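Local coordinates for protein immunoreactive 84kD antigen PG93 (Porphyromonas gingivalis, PDB 5M11) that serves as an essential bacterial surface component of the type-IX secretion system and binds zinc and calcium ions, at residues A[374-388]-A[424-436]. Residues are numbered along the deposited sequence; the frame is centred on the assembly and turned at random.
Sequences IDIAVSNGDPDHFFV and VKAIAFDNKGNLW. With ZN (zinc ion), chain D.
Phe-429 reaches from strand 427-429 onto the chain around Ser-379. One face of its ring lies against Ser-379 CA, a CH-pi contact with CA 3.9 Å from the ring centroid. Leu-435 CD1 sits over the opposite face, so the ring lies between Ser-379 of the facing segment and Leu-435 of its own hairpin. Phe-429 CZ meets Phe-387 CD2 at 3.6 Å. These two rings touch rim to rim, with planes 52° apart. Leu-435 branches between them: CD2 lies over a face of the Phe-387 ring, 3.8 Å from its centroid, while CD1 packs on Ala-377 CB. With CG anti to the backbone N (chi1 177°), the Leu-435 side chain extends toward segment 374-388, where its two methyls part. Ile-427 CD1 fills the next position, 3.7 Å from Ala-377 CB and close to Phe-387 O.

Polar links lie at the two ends. Ile-427 N makes a weak hydrogen bond to Asp-375 OD2 (3.4 Å). Asn-380 ND2 gives another weak one to Asp-430 O. Behind it, the Asp-430 carboxylate ties up its own turn. OD1 accepts from Asn-434 N, and OD2 takes both Asn-434 ND2 and Trp-436 NE1, the latter at 2.8 Å. On the other hairpin, the turn from Asp-382 to His-385 carries a zinc ion, bound by Asp-382, Asp-384 and Lys-399, away from the interface.

Strands 374-378 and 427-429 run nearly parallel (6°) and begin successive four-stranded antiparallel sheets. Their inner hairpins meet face to face through apolar side chains, the packing of neighbouring blades in a beta-propeller.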
# COMPACT_ATOMS: atom_id res chain seq x y z
N ILE A 374 -0.91 -13.85 9.89
CA ILE A 374 0.35 -13.65 9.17
C ILE A 374 0.68 -14.67 8.04
O ILE A 374 1.66 -14.44 7.31
CB ILE A 374 1.53 -13.60 10.18
CG1 ILE A 374 1.45 -14.74 11.19
CG2 ILE A 374 1.60 -12.24 10.87
CD1 ILE A 374 2.69 -15.24 11.53
N ASP A 375 -0.09 -15.78 7.90
CA ASP A 375 0.17 -16.74 6.82
C ASP A 375 -1.12 -17.44 6.37
O ASP A 375 -2.04 -17.68 7.15
CB ASP A 375 1.26 -17.78 7.19
CG ASP A 375 2.18 -18.23 6.04
OD1 ASP A 375 1.80 -18.06 4.85
OD2 ASP A 375 3.26 -18.78 6.33
N ILE A 376 -1.17 -17.74 5.06
CA ILE A 376 -2.26 -18.43 4.39
C ILE A 376 -1.73 -19.73 3.80
O ILE A 376 -0.54 -19.82 3.44
CB ILE A 376 -2.91 -17.55 3.27
CG1 ILE A 376 -2.98 -16.03 3.65
CG2 ILE A 376 -4.29 -18.10 2.84
CD1 ILE A 376 -4.06 -15.59 4.69
N ALA A 377 -2.61 -20.74 3.74
CA ALA A 377 -2.37 -22.03 3.11
C ALA A 377 -3.66 -22.46 2.46
O ALA A 377 -4.65 -22.63 3.16
CB ALA A 377 -1.87 -23.06 4.11
N VAL A 378 -3.68 -22.53 1.13
CA VAL A 378 -4.87 -22.89 0.35
C VAL A 378 -4.79 -24.36 -0.04
O VAL A 378 -3.73 -24.83 -0.46
CB VAL A 378 -5.00 -22.00 -0.92
CG1 VAL A 378 -6.34 -22.22 -1.61
CG2 VAL A 378 -4.80 -20.53 -0.59
N SER A 379 -5.90 -25.08 0.05
CA SER A 379 -5.88 -26.48 -0.36
C SER A 379 -5.84 -26.58 -1.89
O SER A 379 -6.11 -25.61 -2.59
CB SER A 379 -7.07 -27.23 0.20
OG SER A 379 -8.27 -26.77 -0.40
N ASN A 380 -5.43 -27.76 -2.39
CA ASN A 380 -5.41 -28.14 -3.80
C ASN A 380 -6.82 -28.63 -4.13
O ASN A 380 -7.37 -29.44 -3.37
CB ASN A 380 -4.35 -29.24 -4.07
CG ASN A 380 -3.41 -29.58 -2.92
OD1 ASN A 380 -2.54 -28.78 -2.53
ND2 ASN A 380 -3.53 -30.80 -2.36
N GLY A 381 -7.42 -28.10 -5.17
CA GLY A 381 -8.77 -28.50 -5.55
C GLY A 381 -9.93 -27.78 -4.88
O GLY A 381 -10.99 -27.63 -5.50
N ASP A 382 -9.78 -27.34 -3.61
CA ASP A 382 -10.88 -26.63 -2.94
C ASP A 382 -10.46 -25.16 -2.62
O ASP A 382 -9.88 -24.90 -1.57
CB ASP A 382 -11.36 -27.40 -1.68
CG ASP A 382 -12.76 -27.06 -1.17
OD1 ASP A 382 -13.22 -27.71 -0.20
OD2 ASP A 382 -13.39 -26.13 -1.72
N PRO A 383 -10.75 -24.20 -3.53
CA PRO A 383 -10.37 -22.79 -3.28
C PRO A 383 -10.96 -22.19 -2.01
O PRO A 383 -10.29 -21.35 -1.40
CB PRO A 383 -10.93 -22.04 -4.50
CG PRO A 383 -11.94 -22.95 -5.10
CD PRO A 383 -11.42 -24.33 -4.84
N ASP A 384 -12.20 -22.57 -1.63
CA ASP A 384 -12.85 -22.02 -0.44
C ASP A 384 -12.37 -22.70 0.83
O ASP A 384 -12.74 -22.27 1.91
CB ASP A 384 -14.39 -22.00 -0.54
CG ASP A 384 -15.05 -23.20 -1.19
OD1 ASP A 384 -15.57 -23.04 -2.32
OD2 ASP A 384 -15.14 -24.26 -0.52
N HIS A 385 -11.49 -23.70 0.71
CA HIS A 385 -10.92 -24.40 1.85
C HIS A 385 -9.46 -23.97 2.03
O HIS A 385 -8.58 -24.40 1.27
CB HIS A 385 -11.05 -25.94 1.70
CG HIS A 385 -10.71 -26.73 2.93
ND1 HIS A 385 -10.02 -27.94 2.84
CD2 HIS A 385 -10.99 -26.48 4.24
CE1 HIS A 385 -9.90 -28.37 4.09
NE2 HIS A 385 -10.46 -27.53 4.96
N PHE A 386 -9.23 -23.08 2.99
CA PHE A 386 -7.90 -22.58 3.30
C PHE A 386 -7.74 -22.43 4.80
O PHE A 386 -8.74 -22.33 5.52
CB PHE A 386 -7.60 -21.25 2.56
CG PHE A 386 -8.52 -20.09 2.86
CD1 PHE A 386 -8.21 -19.17 3.86
CD2 PHE A 386 -9.69 -19.90 2.12
CE1 PHE A 386 -9.06 -18.10 4.12
CE2 PHE A 386 -10.54 -18.83 2.39
CZ PHE A 386 -10.22 -17.93 3.38
N PHE A 387 -6.48 -22.42 5.26
CA PHE A 387 -6.09 -22.24 6.66
C PHE A 387 -5.35 -20.92 6.84
O PHE A 387 -4.71 -20.41 5.90
CB PHE A 387 -5.23 -23.42 7.14
CG PHE A 387 -5.99 -24.66 7.53
CD1 PHE A 387 -6.42 -24.86 8.85
CD2 PHE A 387 -6.29 -25.64 6.59
CE1 PHE A 387 -7.13 -26.01 9.20
CE2 PHE A 387 -7.02 -26.77 6.94
CZ PHE A 387 -7.42 -26.96 8.25
N VAL A 388 -5.45 -20.35 8.06
CA VAL A 388 -4.79 -19.09 8.41
C VAL A 388 -4.06 -19.23 9.75
O VAL A 388 -4.64 -19.67 10.74
CB VAL A 388 -5.76 -17.87 8.42
CG1 VAL A 388 -5.02 -16.57 8.76
CG2 VAL A 388 -6.48 -17.74 7.08
N VAL A 424 1.41 -19.31 15.04
CA VAL A 424 1.49 -20.17 13.85
C VAL A 424 1.96 -19.41 12.58
O VAL A 424 1.23 -18.56 12.07
CB VAL A 424 0.09 -20.85 13.58
CG1 VAL A 424 0.17 -21.89 12.46
CG2 VAL A 424 -0.50 -21.47 14.84
N LYS A 425 3.14 -19.79 12.05
CA LYS A 425 3.70 -19.24 10.80
C LYS A 425 4.25 -20.41 9.94
O LYS A 425 4.31 -21.52 10.44
CB LYS A 425 4.78 -18.16 11.06
CG LYS A 425 5.02 -17.34 9.81
CD LYS A 425 6.03 -16.23 9.88
CE LYS A 425 5.96 -15.54 8.53
NZ LYS A 425 6.84 -14.35 8.42
N ALA A 426 4.64 -20.16 8.65
CA ALA A 426 5.19 -21.13 7.68
C ALA A 426 4.24 -22.34 7.42
O ALA A 426 4.68 -23.50 7.52
CB ALA A 426 6.57 -21.61 8.12
N ILE A 427 2.96 -22.07 7.05
CA ILE A 427 1.95 -23.12 6.78
C ILE A 427 1.80 -23.40 5.28
O ILE A 427 1.61 -22.47 4.49
CB ILE A 427 0.55 -22.84 7.42
CG1 ILE A 427 0.01 -21.42 7.10
CG2 ILE A 427 0.59 -23.13 8.91
CD1 ILE A 427 -1.52 -21.19 7.32
N ALA A 428 1.82 -24.70 4.91
CA ALA A 428 1.65 -25.13 3.52
C ALA A 428 0.95 -26.49 3.46
O ALA A 428 0.83 -27.17 4.48
CB ALA A 428 3.00 -25.19 2.82
N PHE A 429 0.46 -26.88 2.26
CA PHE A 429 -0.19 -28.17 1.99
C PHE A 429 0.72 -29.08 1.15
O PHE A 429 1.43 -28.59 0.27
CB PHE A 429 -1.53 -27.98 1.24
CG PHE A 429 -2.75 -27.67 2.08
CD1 PHE A 429 -3.50 -28.69 2.66
CD2 PHE A 429 -3.19 -26.36 2.25
CE1 PHE A 429 -4.64 -28.40 3.41
CE2 PHE A 429 -4.34 -26.07 3.01
CZ PHE A 429 -5.06 -27.09 3.58
N ASP A 430 0.66 -30.40 1.38
CA ASP A 430 1.47 -31.31 0.56
C ASP A 430 0.64 -31.81 -0.64
O ASP A 430 -0.55 -31.50 -0.75
CB ASP A 430 2.08 -32.47 1.38
CG ASP A 430 1.11 -33.40 2.07
OD1 ASP A 430 -0.06 -33.49 1.64
OD2 ASP A 430 1.55 -34.13 2.99
N ASN A 431 1.29 -32.56 -1.55
CA ASN A 431 0.64 -33.11 -2.75
C ASN A 431 -0.46 -34.12 -2.35
O ASN A 431 -1.35 -34.40 -3.17
CB ASN A 431 1.68 -33.77 -3.66
CG ASN A 431 2.19 -35.10 -3.14
OD1 ASN A 431 2.69 -35.21 -2.01
ND2 ASN A 431 2.02 -36.15 -3.94
N LYS A 432 -0.40 -34.67 -1.11
CA LYS A 432 -1.36 -35.64 -0.58
C LYS A 432 -2.56 -34.96 0.15
O LYS A 432 -3.48 -35.66 0.59
CB LYS A 432 -0.64 -36.63 0.33
CG LYS A 432 -0.18 -37.86 -0.43
CD LYS A 432 1.04 -38.52 0.19
CE LYS A 432 2.35 -37.97 -0.32
NZ LYS A 432 2.56 -38.26 -1.77
N GLY A 433 -2.57 -33.63 0.23
CA GLY A 433 -3.67 -32.87 0.82
C GLY A 433 -3.60 -32.60 2.32
O GLY A 433 -4.60 -32.17 2.91
N ASN A 434 -2.42 -32.81 2.93
CA ASN A 434 -2.18 -32.59 4.35
C ASN A 434 -1.65 -31.19 4.60
O ASN A 434 -0.98 -30.62 3.75
CB ASN A 434 -1.18 -33.61 4.89
CG ASN A 434 -1.66 -35.02 4.81
OD1 ASN A 434 -2.77 -35.35 5.25
ND2 ASN A 434 -0.82 -35.88 4.26
N LEU A 435 -1.90 -30.65 5.80
CA LEU A 435 -1.42 -29.34 6.15
C LEU A 435 -0.19 -29.45 7.03
O LEU A 435 -0.28 -29.87 8.18
CB LEU A 435 -2.51 -28.52 6.85
CG LEU A 435 -2.08 -27.12 7.34
CD1 LEU A 435 -1.99 -26.12 6.19
CD2 LEU A 435 -3.01 -26.62 8.41
N TRP A 436 0.95 -29.05 6.50
CA TRP A 436 2.21 -28.96 7.23
C TRP A 436 2.39 -27.51 7.69
O TRP A 436 2.01 -26.57 6.98
CB TRP A 436 3.37 -29.41 6.35
CG TRP A 436 3.30 -30.87 6.06
CD1 TRP A 436 2.60 -31.47 5.06
CD2 TRP A 436 3.86 -31.92 6.85
NE1 TRP A 436 2.71 -32.84 5.16
CE2 TRP A 436 3.51 -33.14 6.23
CE3 TRP A 436 4.65 -31.95 8.01
CZ2 TRP A 436 3.91 -34.38 6.73
CZ3 TRP A 436 5.06 -33.18 8.51
CH2 TRP A 436 4.67 -34.37 7.88
ZN ZN D . -14.93 -26.37 -0.21